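Local coordinates for probable uracil-DNA glycosylase (Acanthamoeba polyphaga mimivirus, PDB 5X55), which belongs to the uracil-DNA glycosylase superfamily and is built round a four-stranded parallel sheet with helices about it, at residues A[177-180]-A[181-184]; A[225-228]-A[229-233]; A[281-284]-A[285-289]; A[349-352]-A[353-356]; A[356-360]-A[361-365]. One frame throughout, in Å; residues are numbered along the deposited sequence.

All five contacts are local turns, caps or helix ends in one chain with a four-stranded parallel sheet. Interactions 1, 3 and 5 share a neighbourhood: Gly181 CA lies 3.5 Å from Tyr287 CE1, and Asp289, at the end of interaction 3, reaches interaction 5, its OD2 2.6 Å from Arg361 NH1 in a salt bridge. Interactions 4 and 5 are the start and the end of helix 350-360 and share Glu356, their centres about 10 Å apart. Interaction 2, the end of helix 219-230, meets the start of that helix where His233 NE2 lies 2.7 Å from Asp349 OD1. Interactions 2 and 3 are the most distant, about 29 Å between centres.

Interaction 1: A[177-180]-A[181-184]; sequences VLPP and GKIK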
loop_
_atom_site.group_PDB
_atom_site.type_symbol
_atom_site.label_atom_id
_atom_site.label_comp_id
_atom_site.label_asym_id
_atom_site.label_seq_id
_atom_site.Cartn_x
_atom_site.Cartn_y
_atom_site.Cartn_z
ATOM N N VAL A 177 2.783 1.250 -11.458
ATOM C CA VAL A 177 4.137 0.723 -11.601
ATOM C C VAL A 177 4.110 -0.772 -11.904
ATOM O O VAL A 177 4.846 -1.243 -12.765
ATOM C CB VAL A 177 4.989 1.011 -10.351
ATOM C CG1 VAL A 177 6.341 0.330 -10.499
ATOM C CG2 VAL A 177 5.172 2.491 -10.141
ATOM N N LEU A 178 3.268 -1.545 -11.217
ATOM C CA LEU A 178 3.372 -3.010 -11.236
ATOM C C LEU A 178 2.165 -3.679 -11.852
ATOM O O LEU A 178 1.092 -3.710 -11.215
ATOM C CB LEU A 178 3.543 -3.552 -9.825
ATOM C CG LEU A 178 4.937 -3.667 -9.243
ATOM C CD1 LEU A 178 4.820 -4.328 -7.863
ATOM C CD2 LEU A 178 5.782 -4.474 -10.208
ATOM N N PRO A 179 2.276 -4.269 -13.037
ATOM C CA PRO A 179 1.218 -5.161 -13.499
ATOM C C PRO A 179 1.057 -6.318 -12.544
ATOM O O PRO A 179 2.017 -6.724 -11.853
ATOM C CB PRO A 179 1.715 -5.613 -14.881
ATOM C CG PRO A 179 3.164 -5.326 -14.892
ATOM C CD PRO A 179 3.366 -4.139 -14.019
ATOM N N PRO A 180 -0.154 -6.882 -12.435
ATOM C CA PRO A 180 -0.382 -7.946 -11.437
ATOM C C PRO A 180 0.549 -9.136 -11.600
ATOM O O PRO A 180 0.967 -9.733 -10.598
ATOM C CB PRO A 180 -1.850 -8.341 -11.659
ATOM C CG PRO A 180 -2.232 -7.789 -12.986
ATOM C CD PRO A 180 -1.336 -6.610 -13.270
ATOM N N GLY A 181 0.910 -9.482 -12.836
ATOM C CA GLY A 181 1.794 -10.612 -13.081
ATOM C C GLY A 181 3.215 -10.412 -12.612
ATOM O O GLY A 181 3.996 -11.369 -12.618
ATOM N N LYS A 182 3.571 -9.203 -12.192
ATOM C CA LYS A 182 4.908 -8.926 -11.710
ATOM C C LYS A 182 4.960 -8.717 -10.211
ATOM O O LYS A 182 6.038 -8.480 -9.669
ATOM C CB LYS A 182 5.460 -7.702 -12.443
ATOM C CG LYS A 182 5.425 -7.906 -13.954
ATOM C CD LYS A 182 6.559 -8.836 -14.359
ATOM C CE LYS A 182 7.837 -8.070 -14.590
ATOM N NZ LYS A 182 9.015 -8.575 -13.804
ATOM N N ILE A 183 3.827 -8.808 -9.527
ATOM C CA ILE A 183 3.819 -8.731 -8.077
ATOM C C ILE A 183 4.507 -9.958 -7.500
ATOM O O ILE A 183 4.189 -11.094 -7.870
ATOM C CB ILE A 183 2.377 -8.619 -7.559
ATOM C CG1 ILE A 183 1.807 -7.243 -7.901
ATOM C CG2 ILE A 183 2.315 -8.905 -6.067
ATOM C CD1 ILE A 183 0.304 -7.217 -7.994
ATOM N N LYS A 184 5.449 -9.736 -6.578
ATOM C CA LYS A 184 6.027 -10.816 -5.779
ATOM C C LYS A 184 5.654 -10.764 -4.305
ATOM O O LYS A 184 5.546 -11.810 -3.678
ATOM C CB LYS A 184 7.550 -10.803 -5.887
ATOM C CG LYS A 184 8.047 -10.860 -7.298
ATOM C CD LYS A 184 9.301 -10.029 -7.424
ATOM C CE LYS A 184 10.516 -10.870 -7.659
ATOM N NZ LYS A 184 11.640 -9.996 -8.176
HETATM O O HOH W 1 2.140 -12.078 -9.448
#
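Two backbone bonds fold the chain into a short 3-10 turn after helix 173-177: Lys182 N gives its hydrogen to Pro179 O at 2.9 Å, and Ile183 N to Pro180 O at 3.2 Å. Both are fairly straight at the hydrogen, but each donor sits well above the carbonyl plane. On one side of the turn the Pro179 ring and the start of the Lys182 chain run side by side, pointing the same way, with CG of Pro179 3.6 Å from CG of Lys182. Leu178 comes across that lysine at about a right angle and sets CD2 3.9 Å from Lys182 CB, while its other methyl, CD1, reaches Ile183 CG1 at 4.2 Å. Ile183 has CG1 beside its own backbone N (chi1 -71°), which carries CD1 back over Pro180, 3.6 Å from the proline CA. Leu283 of helix 273-286 packs on both Pro180 and Ile183. A water donates to Pro180 O and to Ile183 O, 2.8 Å from the latter. Pro180 O thus takes two hydrogens, one from the backbone and one from water, so this carbonyl is well satisfied even though Leu178, Pro180 and Ile183 are buried.

Interaction 2: A[225-228]-A[229-233]; sequences YTNL and IKFNH
Asn227 and Phe231, one helical turn apart, meet obliquely, with the amide nitrogen ND2 3.7 Å from ring atom CE2 and the amide and ring planes 45° apart. The Asn227 carbonyl oxygen also lies at the ring edge, near its plane, 3.5 Å from Phe231 CD2. Farther round the helix end, the Leu228 methyl CD2 touches His233 CB at 3.6 Å, the two side chains crossing at about a right angle. Over one face of the imidazole, offset toward the rim, sits Phe231 O, and over one face of the phenyl ring lies Lys230 CG. The backbone sets these positions: Phe231 N donates to Asn227 O at 3.2 Å, whereas His233 N reaches back five residues to Leu228 O at 2.9 Å. Turning CG of Asn227 away from its own backbone N (chi1 -175°) lets the amide lean toward Phe231 while ND2 donates to Val348 O. His233 NE2 is held by Asp349 OD1 and Lys230 NZ by Asn346 O, tying this end to the chain leading into helix 350-360. Phe351 of that helix touches both Asn227 and Leu228. Asn232 turns the chain with positive phi, and its N bonds to Ile229 O at 3.1 Å; with the bond from His233 N this makes the Schellman motif that closes helix 219-230.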
loop_
_atom_site.group_PDB
_atom_site.type_symbol
_atom_site.label_atom_id
_atom_site.label_comp_id
_atom_site.label_asym_id
_atom_site.label_seq_id
_atom_site.Cartn_x
_atom_site.Cartn_y
_atom_site.Cartn_z
ATOM N N TYR A 225 13.342 0.553 8.279
ATOM C CA TYR A 225 14.775 0.664 7.993
ATOM C C TYR A 225 15.616 0.064 9.118
ATOM O O TYR A 225 16.583 -0.664 8.869
ATOM C CB TYR A 225 15.169 2.130 7.803
ATOM C CG TYR A 225 14.697 2.808 6.541
ATOM C CD1 TYR A 225 14.394 2.088 5.389
ATOM C CD2 TYR A 225 14.577 4.194 6.498
ATOM C CE1 TYR A 225 13.980 2.738 4.235
ATOM C CE2 TYR A 225 14.173 4.848 5.351
ATOM C CZ TYR A 225 13.866 4.123 4.232
ATOM O OH TYR A 225 13.457 4.812 3.117
ATOM N N THR A 226 15.281 0.392 10.371
ATOM C CA THR A 226 15.999 -0.174 11.512
ATOM C C THR A 226 15.995 -1.698 11.455
ATOM O O THR A 226 17.016 -2.337 11.719
ATOM C CB THR A 226 15.370 0.329 12.828
ATOM O OG1 THR A 226 15.581 1.743 12.957
ATOM C CG2 THR A 226 15.956 -0.380 14.066
ATOM N N ASN A 227 14.848 -2.295 11.114
ATOM C CA ASN A 227 14.765 -3.747 10.970
ATOM C C ASN A 227 15.660 -4.250 9.838
ATOM O O ASN A 227 16.348 -5.273 9.985
ATOM C CB ASN A 227 13.305 -4.163 10.737
ATOM C CG ASN A 227 13.123 -5.665 10.693
ATOM O OD1 ASN A 227 13.270 -6.297 9.643
ATOM N ND2 ASN A 227 12.802 -6.250 11.840
ATOM N N LEU A 228 15.667 -3.557 8.695
ATOM C CA LEU A 228 16.552 -3.979 7.601
ATOM C C LEU A 228 18.015 -3.946 8.029
ATOM O O LEU A 228 18.784 -4.858 7.703
ATOM C CB LEU A 228 16.335 -3.108 6.369
ATOM C CG LEU A 228 15.042 -3.401 5.594
ATOM C CD1 LEU A 228 14.512 -2.140 4.937
ATOM C CD2 LEU A 228 15.304 -4.485 4.543
ATOM N N ILE A 229 18.413 -2.905 8.773
ATOM C CA ILE A 229 19.788 -2.805 9.260
ATOM C C ILE A 229 20.102 -3.957 10.217
ATOM O O ILE A 229 21.138 -4.629 10.099
ATOM C CB ILE A 229 20.015 -1.424 9.910
ATOM C CG1 ILE A 229 20.148 -0.349 8.822
ATOM C CG2 ILE A 229 21.273 -1.416 10.782
ATOM C CD1 ILE A 229 19.686 1.025 9.246
ATOM N N LYS A 230 19.186 -4.226 11.155
ATOM C CA LYS A 230 19.389 -5.273 12.158
ATOM C C LYS A 230 19.633 -6.649 11.540
ATOM O O LYS A 230 20.416 -7.447 12.073
ATOM C CB LYS A 230 18.179 -5.321 13.085
ATOM C CG LYS A 230 18.169 -6.459 14.061
ATOM C CD LYS A 230 17.066 -6.260 15.101
ATOM C CE LYS A 230 16.784 -7.572 15.818
ATOM N NZ LYS A 230 15.861 -7.396 16.973
ATOM N N PHE A 231 18.978 -6.961 10.426
ATOM C CA PHE A 231 19.123 -8.287 9.851
ATOM C C PHE A 231 20.004 -8.277 8.613
ATOM O O PHE A 231 19.926 -9.195 7.788
ATOM C CB PHE A 231 17.747 -8.885 9.573
ATOM C CG PHE A 231 17.014 -9.268 10.829
ATOM C CD1 PHE A 231 17.344 -10.434 11.507
ATOM C CD2 PHE A 231 16.028 -8.453 11.347
ATOM C CE1 PHE A 231 16.672 -10.803 12.686
ATOM C CE2 PHE A 231 15.349 -8.809 12.520
ATOM C CZ PHE A 231 15.673 -9.986 13.194
ATOM N N ASN A 232 20.841 -7.246 8.482
ATOM C CA ASN A 232 21.952 -7.198 7.537
ATOM C C ASN A 232 21.480 -7.075 6.091
ATOM O O ASN A 232 22.161 -7.516 5.172
ATOM C CB ASN A 232 22.881 -8.416 7.695
ATOM C CG ASN A 232 24.266 -8.165 7.110
ATOM O OD1 ASN A 232 24.742 -7.027 7.078
ATOM N ND2 ASN A 232 24.899 -9.214 6.626
ATOM N N HIS A 233 20.311 -6.489 5.865
ATOM C CA HIS A 233 19.835 -6.251 4.507
ATOM C C HIS A 233 20.202 -4.869 4.010
ATOM O O HIS A 233 19.958 -4.557 2.842
ATOM C CB HIS A 233 18.318 -6.429 4.454
ATOM C CG HIS A 233 17.870 -7.766 4.952
ATOM N ND1 HIS A 233 18.173 -8.943 4.299
ATOM C CD2 HIS A 233 17.174 -8.114 6.058
ATOM C CE1 HIS A 233 17.666 -9.958 4.974
ATOM N NE2 HIS A 233 17.052 -9.483 6.043
#

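Interaction 3: A[281-284]-A[285-289]; sequences DYLT and DNYDD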
loop_
_atom_site.group_PDB
_atom_site.type_symbol
_atom_site.label_atom_id
_atom_site.label_comp_id
_atom_site.label_asym_id
_atom_site.label_seq_id
_atom_site.Cartn_x
_atom_site.Cartn_y
_atom_site.Cartn_z
ATOM N N ASP A 281 -8.668 -10.641 -3.727
ATOM C CA ASP A 281 -9.220 -11.868 -4.300
ATOM C C ASP A 281 -8.761 -12.057 -5.735
ATOM O O ASP A 281 -8.461 -13.178 -6.155
ATOM C CB ASP A 281 -10.753 -11.851 -4.232
ATOM C CG ASP A 281 -11.269 -11.861 -2.796
ATOM O OD1 ASP A 281 -10.481 -12.210 -1.880
ATOM O OD2 ASP A 281 -12.449 -11.500 -2.574
ATOM N N TYR A 282 -8.707 -10.968 -6.505
ATOM C CA TYR A 282 -8.212 -11.060 -7.869
ATOM C C TYR A 282 -6.789 -11.605 -7.894
ATOM O O TYR A 282 -6.457 -12.486 -8.704
ATOM C CB TYR A 282 -8.277 -9.687 -8.539
ATOM C CG TYR A 282 -7.750 -9.701 -9.949
ATOM C CD1 TYR A 282 -8.576 -10.053 -11.019
ATOM C CD2 TYR A 282 -6.427 -9.385 -10.218
ATOM C CE1 TYR A 282 -8.091 -10.075 -12.319
ATOM C CE2 TYR A 282 -5.933 -9.409 -11.515
ATOM C CZ TYR A 282 -6.765 -9.755 -12.556
ATOM O OH TYR A 282 -6.282 -9.772 -13.848
ATOM N N LEU A 283 -5.927 -11.090 -7.009
ATOM C CA LEU A 283 -4.531 -11.528 -7.039
ATOM C C LEU A 283 -4.407 -12.995 -6.632
ATOM O O LEU A 283 -3.737 -13.781 -7.312
ATOM C CB LEU A 283 -3.665 -10.635 -6.140
ATOM C CG LEU A 283 -3.500 -9.172 -6.565
ATOM C CD1 LEU A 283 -2.742 -8.410 -5.494
ATOM C CD2 LEU A 283 -2.778 -9.069 -7.890
ATOM N N THR A 284 -5.067 -13.390 -5.534
ATOM C CA THR A 284 -4.952 -14.770 -5.072
ATOM C C THR A 284 -5.685 -15.762 -5.973
ATOM O O THR A 284 -5.349 -16.950 -5.970
ATOM C CB THR A 284 -5.483 -14.904 -3.644
ATOM O OG1 THR A 284 -6.879 -14.567 -3.621
ATOM C CG2 THR A 284 -4.713 -13.973 -2.712
ATOM N N ASP A 285 -6.671 -15.317 -6.741
ATOM C CA ASP A 285 -7.322 -16.237 -7.658
ATOM C C ASP A 285 -6.529 -16.407 -8.944
ATOM O O ASP A 285 -6.565 -17.485 -9.550
ATOM C CB ASP A 285 -8.737 -15.765 -7.995
ATOM C CG ASP A 285 -9.657 -15.711 -6.771
ATOM O OD1 ASP A 285 -9.251 -16.170 -5.664
ATOM O OD2 ASP A 285 -10.793 -15.191 -6.923
ATOM N N ASN A 286 -5.811 -15.377 -9.396
ATOM C CA ASN A 286 -5.183 -15.519 -10.702
ATOM C C ASN A 286 -3.685 -15.788 -10.649
ATOM O O ASN A 286 -3.099 -16.089 -11.689
ATOM C CB ASN A 286 -5.471 -14.289 -11.554
ATOM C CG ASN A 286 -6.910 -14.255 -12.006
ATOM O OD1 ASN A 286 -7.738 -13.521 -11.451
ATOM N ND2 ASN A 286 -7.236 -15.088 -12.992
ATOM N N TYR A 287 -3.058 -15.726 -9.478
ATOM C CA TYR A 287 -1.615 -15.880 -9.374
ATOM C C TYR A 287 -1.260 -16.795 -8.213
ATOM O O TYR A 287 -2.066 -17.041 -7.307
ATOM C CB TYR A 287 -0.918 -14.512 -9.221
ATOM C CG TYR A 287 -1.199 -13.638 -10.412
ATOM C CD1 TYR A 287 -0.468 -13.781 -11.588
ATOM C CD2 TYR A 287 -2.234 -12.727 -10.394
ATOM C CE1 TYR A 287 -0.748 -13.010 -12.699
ATOM C CE2 TYR A 287 -2.521 -11.956 -11.505
ATOM C CZ TYR A 287 -1.774 -12.112 -12.651
ATOM O OH TYR A 287 -2.037 -11.363 -13.759
ATOM N N ASP A 288 -0.032 -17.294 -8.242
ATOM C CA ASP A 288 0.336 -18.292 -7.265
ATOM C C ASP A 288 1.593 -17.911 -6.519
ATOM O O ASP A 288 2.467 -17.199 -7.041
ATOM C CB ASP A 288 0.487 -19.649 -7.917
ATOM C CG ASP A 288 -0.856 -20.217 -8.376
ATOM O OD1 ASP A 288 -0.872 -21.054 -9.309
ATOM O OD2 ASP A 288 -1.897 -19.825 -7.808
ATOM N N ASP A 289 1.637 -18.365 -5.263
ATOM C CA ASP A 289 2.855 -18.278 -4.478
ATOM C C ASP A 289 3.304 -16.822 -4.314
ATOM O O ASP A 289 4.483 -16.485 -4.483
ATOM C CB ASP A 289 3.949 -19.119 -5.139
ATOM C CG ASP A 289 5.130 -19.336 -4.249
ATOM O OD1 ASP A 289 6.258 -19.150 -4.747
ATOM O OD2 ASP A 289 4.924 -19.688 -3.066
#
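Backbone hydrogen bonds carry helix 273-286 to its last turn: Asn286 N donates to Tyr282 O at 3.0 Å, and Tyr287 N to Leu283 O at 3.0 Å. Leu283 O also takes a weak second bond from Asn286 N, so one carbonyl serves two successive amides as the helix runs out. The same oxygen lies at the edge of the Tyr287 ring, 3.6 Å from its CD2, where a chi1 of -60° has swung the ring back toward the last turn. Among the apolar contacts, Tyr282 and Tyr287 approach with their CE2 atoms 4.3 Å apart; Tyr282 CE2 comes at the edge of the Tyr287 ring, near its plane. Leu283 CD2 stands 4.5 Å from Tyr287 CD2. The Asn286 side chain lies against the Tyr282 ring. Of the polar side chains, Asp281 OD2 makes a salt bridge to Arg305, and Thr284 OG1 is hydrogen-bonded to Ile280 O. Tyr282 meets Phe137 beyond the helix, with the ring planes at about 60°. Tyr287 is the first residue to leave helical geometry, and the whole is a helix C-terminus that hands the chain on toward strand 291-295 of the parallel sheet.

Interaction 4: A[349-352]-A[353-356]; sequences DHFG and KINE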
loop_
_atom_site.group_PDB
_atom_site.type_symbol
_atom_site.label_atom_id
_atom_site.label_comp_id
_atom_site.label_asym_id
_atom_site.label_seq_id
_atom_site.Cartn_x
_atom_site.Cartn_y
_atom_site.Cartn_z
ATOM N N ASP A 349 12.662 -11.213 11.107
ATOM C CA ASP A 349 13.437 -10.848 9.928
ATOM C C ASP A 349 12.504 -10.924 8.721
ATOM O O ASP A 349 12.549 -11.860 7.921
ATOM C CB ASP A 349 14.643 -11.759 9.791
ATOM C CG ASP A 349 15.539 -11.389 8.628
ATOM O OD1 ASP A 349 15.325 -10.344 7.986
ATOM O OD2 ASP A 349 16.496 -12.144 8.380
ATOM N N HIS A 350 11.639 -9.903 8.601
ATOM C CA HIS A 350 10.629 -9.888 7.541
ATOM C C HIS A 350 11.251 -10.091 6.166
ATOM O O HIS A 350 10.799 -10.933 5.378
ATOM C CB HIS A 350 9.860 -8.574 7.563
ATOM C CG HIS A 350 9.414 -8.173 8.931
ATOM N ND1 HIS A 350 8.213 -8.576 9.469
ATOM C CD2 HIS A 350 10.021 -7.423 9.880
ATOM C CE1 HIS A 350 8.098 -8.094 10.690
ATOM N NE2 HIS A 350 9.176 -7.380 10.959
ATOM N N PHE A 351 12.293 -9.316 5.865
ATOM C CA PHE A 351 12.860 -9.302 4.526
ATOM C C PHE A 351 13.763 -10.498 4.294
ATOM O O PHE A 351 13.867 -10.973 3.160
ATOM C CB PHE A 351 13.579 -7.971 4.310
ATOM C CG PHE A 351 12.664 -6.794 4.515
ATOM C CD1 PHE A 351 11.893 -6.310 3.466
ATOM C CD2 PHE A 351 12.515 -6.219 5.776
ATOM C CE1 PHE A 351 11.010 -5.245 3.660
ATOM C CE2 PHE A 351 11.648 -5.143 5.977
ATOM C CZ PHE A 351 10.880 -4.667 4.921
ATOM N N GLY A 352 14.404 -11.002 5.351
ATOM C CA GLY A 352 15.063 -12.291 5.253
ATOM C C GLY A 352 14.088 -13.400 4.910
ATOM O O GLY A 352 14.376 -14.255 4.072
ATOM N N LYS A 353 12.902 -13.376 5.521
ATOM C CA LYS A 353 11.896 -14.384 5.202
ATOM C C LYS A 353 11.400 -14.250 3.762
ATOM O O LYS A 353 11.214 -15.264 3.067
ATOM C CB LYS A 353 10.738 -14.297 6.200
ATOM C CG LYS A 353 11.195 -14.531 7.608
ATOM C CD LYS A 353 10.213 -15.322 8.442
ATOM C CE LYS A 353 9.021 -14.487 8.846
ATOM N NZ LYS A 353 8.212 -15.187 9.906
ATOM N N ILE A 354 11.176 -13.012 3.293
ATOM C CA ILE A 354 10.818 -12.815 1.887
ATOM C C ILE A 354 11.899 -13.386 0.976
ATOM O O ILE A 354 11.616 -14.057 -0.026
ATOM C CB ILE A 354 10.586 -11.326 1.592
ATOM C CG1 ILE A 354 9.345 -10.812 2.319
ATOM C CG2 ILE A 354 10.501 -11.097 0.074
ATOM C CD1 ILE A 354 9.266 -9.291 2.394
ATOM N N ASN A 355 13.159 -13.094 1.305
ATOM C CA ASN A 355 14.285 -13.554 0.506
ATOM C C ASN A 355 14.306 -15.068 0.418
ATOM O O ASN A 355 14.470 -15.640 -0.668
ATOM C CB ASN A 355 15.593 -13.065 1.121
ATOM C CG ASN A 355 15.835 -11.599 0.885
ATOM O OD1 ASN A 355 15.174 -10.965 0.054
ATOM N ND2 ASN A 355 16.820 -11.050 1.595
ATOM N N GLU A 356 14.181 -15.729 1.566
ATOM C CA GLU A 356 14.279 -17.178 1.578
ATOM C C GLU A 356 13.133 -17.805 0.804
ATOM O O GLU A 356 13.347 -18.775 0.075
ATOM C CB GLU A 356 14.332 -17.700 3.011
ATOM C CG GLU A 356 15.586 -17.265 3.772
ATOM C CD GLU A 356 16.871 -17.372 2.933
ATOM O OE1 GLU A 356 17.210 -18.484 2.466
ATOM O OE2 GLU A 356 17.538 -16.328 2.725
#
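The Phe351 ring and the Ile354 side chain lie side by side, pointing the same way, with CD1 of the isoleucine 4.1 Å from ring atom CD1 in an approach oblique to the ring. Trp368 meets the same phenylalanine edge-to-face, while His350, the other flat group here, is stacked with Phe345, set edge-to-face against Trp295 and hydrogen-bonded through NE2 to Phe345 O. The chi1 of Ile354 (-67°) turns CG1 back along the helix, 3.4 Å from His350 O, and directs CD1 toward Phe351. Lys353 folds its CG over the preceding turn in a tight contact, 3.0 Å from Asp349 O. At the start of the helix, the Asp349 carboxylate swings back (chi1 -177°) and OD1 accepts from Gly352 N at 2.9 Å, the donor well above the carboxylate plane. With the bond from His233 NE2, two donors share this one carboxylate oxygen. Gly352 has no side chain beside the Asp349 carboxylate. Beyond this cap run regular helical bonds, such as Lys353 N to Asp349 O at 2.9 Å and Glu356 N to Gly352 O at 2.9 Å. Asp349 is thus the N-cap of helix 350-360, whose Ile354 packs on strands 291-295 and 312-316 of the parallel sheet.

Interaction 5: A[356-360]-A[361-365]; sequences EHLKS and RNKKP
The Arg361 guanidinium and the His357 imidazole, two groups that can both carry positive charge, meet at close quarters: His357 CE1 lies over one face of the guanidinium, offset toward its rim and 3.4 Å from NH2, the two planes 46° apart. What reconciles them is probably Asp289, whose OD2 takes a salt bridge from Arg361 NH1 and a hydrogen bond from His357 NE2. The setting is a Schellman motif that ends helix 350-360. Asn362, with positive phi, is its C-prime residue: Lys363 N donates to Leu358 O at 3.0 Å and Asn362 N to Lys359 O at 3.1 Å, the latter from far above the carbonyl plane. Arg361 N gives only weak bonds, to His357 O and to Leu358 O. The arginine's chi1 of -43° brings CG to 3.4 Å from His357 O, and a bend at chi2 (-74°) then turns the rest of the chain toward the imidazole. Next along the chain, Leu358 and Lys363 cross at about a right angle and the methyl CD2 of Leu358 touches Lys363 CD at 3.8 Å. Leu358 also packs on Ile291 of the parallel sheet, and the imidazole of His357 stacks with Tyr312. Ser360 turns its hydroxyl back into the last helical turn, OG donating to His357 O at 2.9 Å.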
loop_
_atom_site.group_PDB
_atom_site.type_symbol
_atom_site.label_atom_id
_atom_site.label_comp_id
_atom_site.label_asym_id
_atom_site.label_seq_id
_atom_site.Cartn_x
_atom_site.Cartn_y
_atom_site.Cartn_z
ATOM N N GLU A 356 14.181 -15.729 1.566
ATOM C CA GLU A 356 14.279 -17.178 1.578
ATOM C C GLU A 356 13.133 -17.805 0.804
ATOM O O GLU A 356 13.347 -18.775 0.075
ATOM C CB GLU A 356 14.332 -17.700 3.011
ATOM C CG GLU A 356 15.586 -17.265 3.772
ATOM C CD GLU A 356 16.871 -17.372 2.933
ATOM O OE1 GLU A 356 17.210 -18.484 2.466
ATOM O OE2 GLU A 356 17.538 -16.328 2.725
ATOM N N HIS A 357 11.917 -17.249 0.916
ATOM C CA HIS A 357 10.803 -17.835 0.173
ATOM C C HIS A 357 10.979 -17.658 -1.333
ATOM O O HIS A 357 10.789 -18.610 -2.107
ATOM C CB HIS A 357 9.478 -17.237 0.633
ATOM C CG HIS A 357 8.282 -17.916 0.039
ATOM N ND1 HIS A 357 7.720 -19.052 0.590
ATOM C CD2 HIS A 357 7.563 -17.643 -1.076
ATOM C CE1 HIS A 357 6.693 -19.432 -0.150
ATOM N NE2 HIS A 357 6.575 -18.593 -1.163
ATOM N N LEU A 358 11.370 -16.459 -1.771
ATOM C CA LEU A 358 11.617 -16.254 -3.197
ATOM C C LEU A 358 12.702 -17.196 -3.700
ATOM O O LEU A 358 12.582 -17.782 -4.784
ATOM C CB LEU A 358 12.014 -14.800 -3.474
ATOM C CG LEU A 358 10.897 -13.763 -3.346
ATOM C CD1 LEU A 358 11.420 -12.325 -3.558
ATOM C CD2 LEU A 358 9.785 -14.080 -4.332
ATOM N N LYS A 359 13.771 -17.352 -2.922
ATOM C CA LYS A 359 14.872 -18.198 -3.345
ATOM C C LYS A 359 14.446 -19.655 -3.372
ATOM O O LYS A 359 14.859 -20.407 -4.261
ATOM C CB LYS A 359 16.072 -17.969 -2.427
ATOM C CG LYS A 359 17.147 -19.035 -2.446
ATOM C CD LYS A 359 18.341 -18.587 -1.601
ATOM C CE LYS A 359 18.913 -19.733 -0.769
ATOM N NZ LYS A 359 19.503 -20.830 -1.595
ATOM N N SER A 360 13.575 -20.057 -2.447
ATOM C CA SER A 360 13.108 -21.434 -2.438
ATOM C C SER A 360 12.161 -21.715 -3.593
ATOM O O SER A 360 11.929 -22.884 -3.908
ATOM C CB SER A 360 12.442 -21.780 -1.101
ATOM O OG SER A 360 11.097 -21.339 -1.030
ATOM N N ARG A 361 11.618 -20.685 -4.242
ATOM C CA ARG A 361 10.871 -20.900 -5.478
ATOM C C ARG A 361 11.610 -20.385 -6.715
ATOM O O ARG A 361 10.983 -20.080 -7.731
ATOM C CB ARG A 361 9.484 -20.270 -5.384
ATOM C CG ARG A 361 8.808 -20.520 -4.055
ATOM C CD ARG A 361 8.318 -21.950 -3.933
ATOM N NE ARG A 361 7.810 -22.261 -2.595
ATOM C CZ ARG A 361 6.518 -22.366 -2.287
ATOM N NH1 ARG A 361 5.586 -22.184 -3.221
ATOM N NH2 ARG A 361 6.153 -22.670 -1.043
ATOM N N ASN A 362 12.941 -20.279 -6.643
ATOM C CA ASN A 362 13.798 -19.934 -7.790
ATOM C C ASN A 362 13.393 -18.627 -8.470
ATOM O O ASN A 362 13.762 -18.388 -9.632
ATOM C CB ASN A 362 13.833 -21.064 -8.830
ATOM C CG ASN A 362 14.383 -22.364 -8.268
ATOM O OD1 ASN A 362 13.702 -23.390 -8.269
ATOM N ND2 ASN A 362 15.621 -22.327 -7.787
ATOM N N LYS A 363 12.649 -17.772 -7.768
ATOM C CA LYS A 363 12.256 -16.475 -8.296
ATOM C C LYS A 363 13.366 -15.451 -8.083
ATOM O O LYS A 363 14.226 -15.604 -7.213
ATOM C CB LYS A 363 10.964 -16.007 -7.634
ATOM C CG LYS A 363 9.825 -17.000 -7.789
ATOM C CD LYS A 363 8.637 -16.623 -6.931
ATOM C CE LYS A 363 7.356 -17.199 -7.495
ATOM N NZ LYS A 363 6.387 -16.102 -7.766
ATOM N N LYS A 364 13.346 -14.401 -8.904
ATOM C CA LYS A 364 14.394 -13.394 -8.831
ATOM C C LYS A 364 14.282 -12.624 -7.517
ATOM O O LYS A 364 13.177 -12.264 -7.101
ATOM C CB LYS A 364 14.293 -12.433 -10.010
ATOM C CG LYS A 364 14.142 -13.130 -11.360
ATOM C CD LYS A 364 14.762 -12.296 -12.484
ATOM C CE LYS A 364 14.713 -13.019 -13.835
ATOM N NZ LYS A 364 15.544 -14.263 -13.870
ATOM N N PRO A 365 15.391 -12.370 -6.835
ATOM C CA PRO A 365 15.319 -11.732 -5.515
ATOM C C PRO A 365 14.971 -10.254 -5.617
ATOM O O PRO A 365 14.898 -9.662 -6.697
ATOM C CB PRO A 365 16.729 -11.927 -4.946
ATOM C CG PRO A 365 17.599 -12.009 -6.158
ATOM C CD PRO A 365 16.770 -12.727 -7.208
#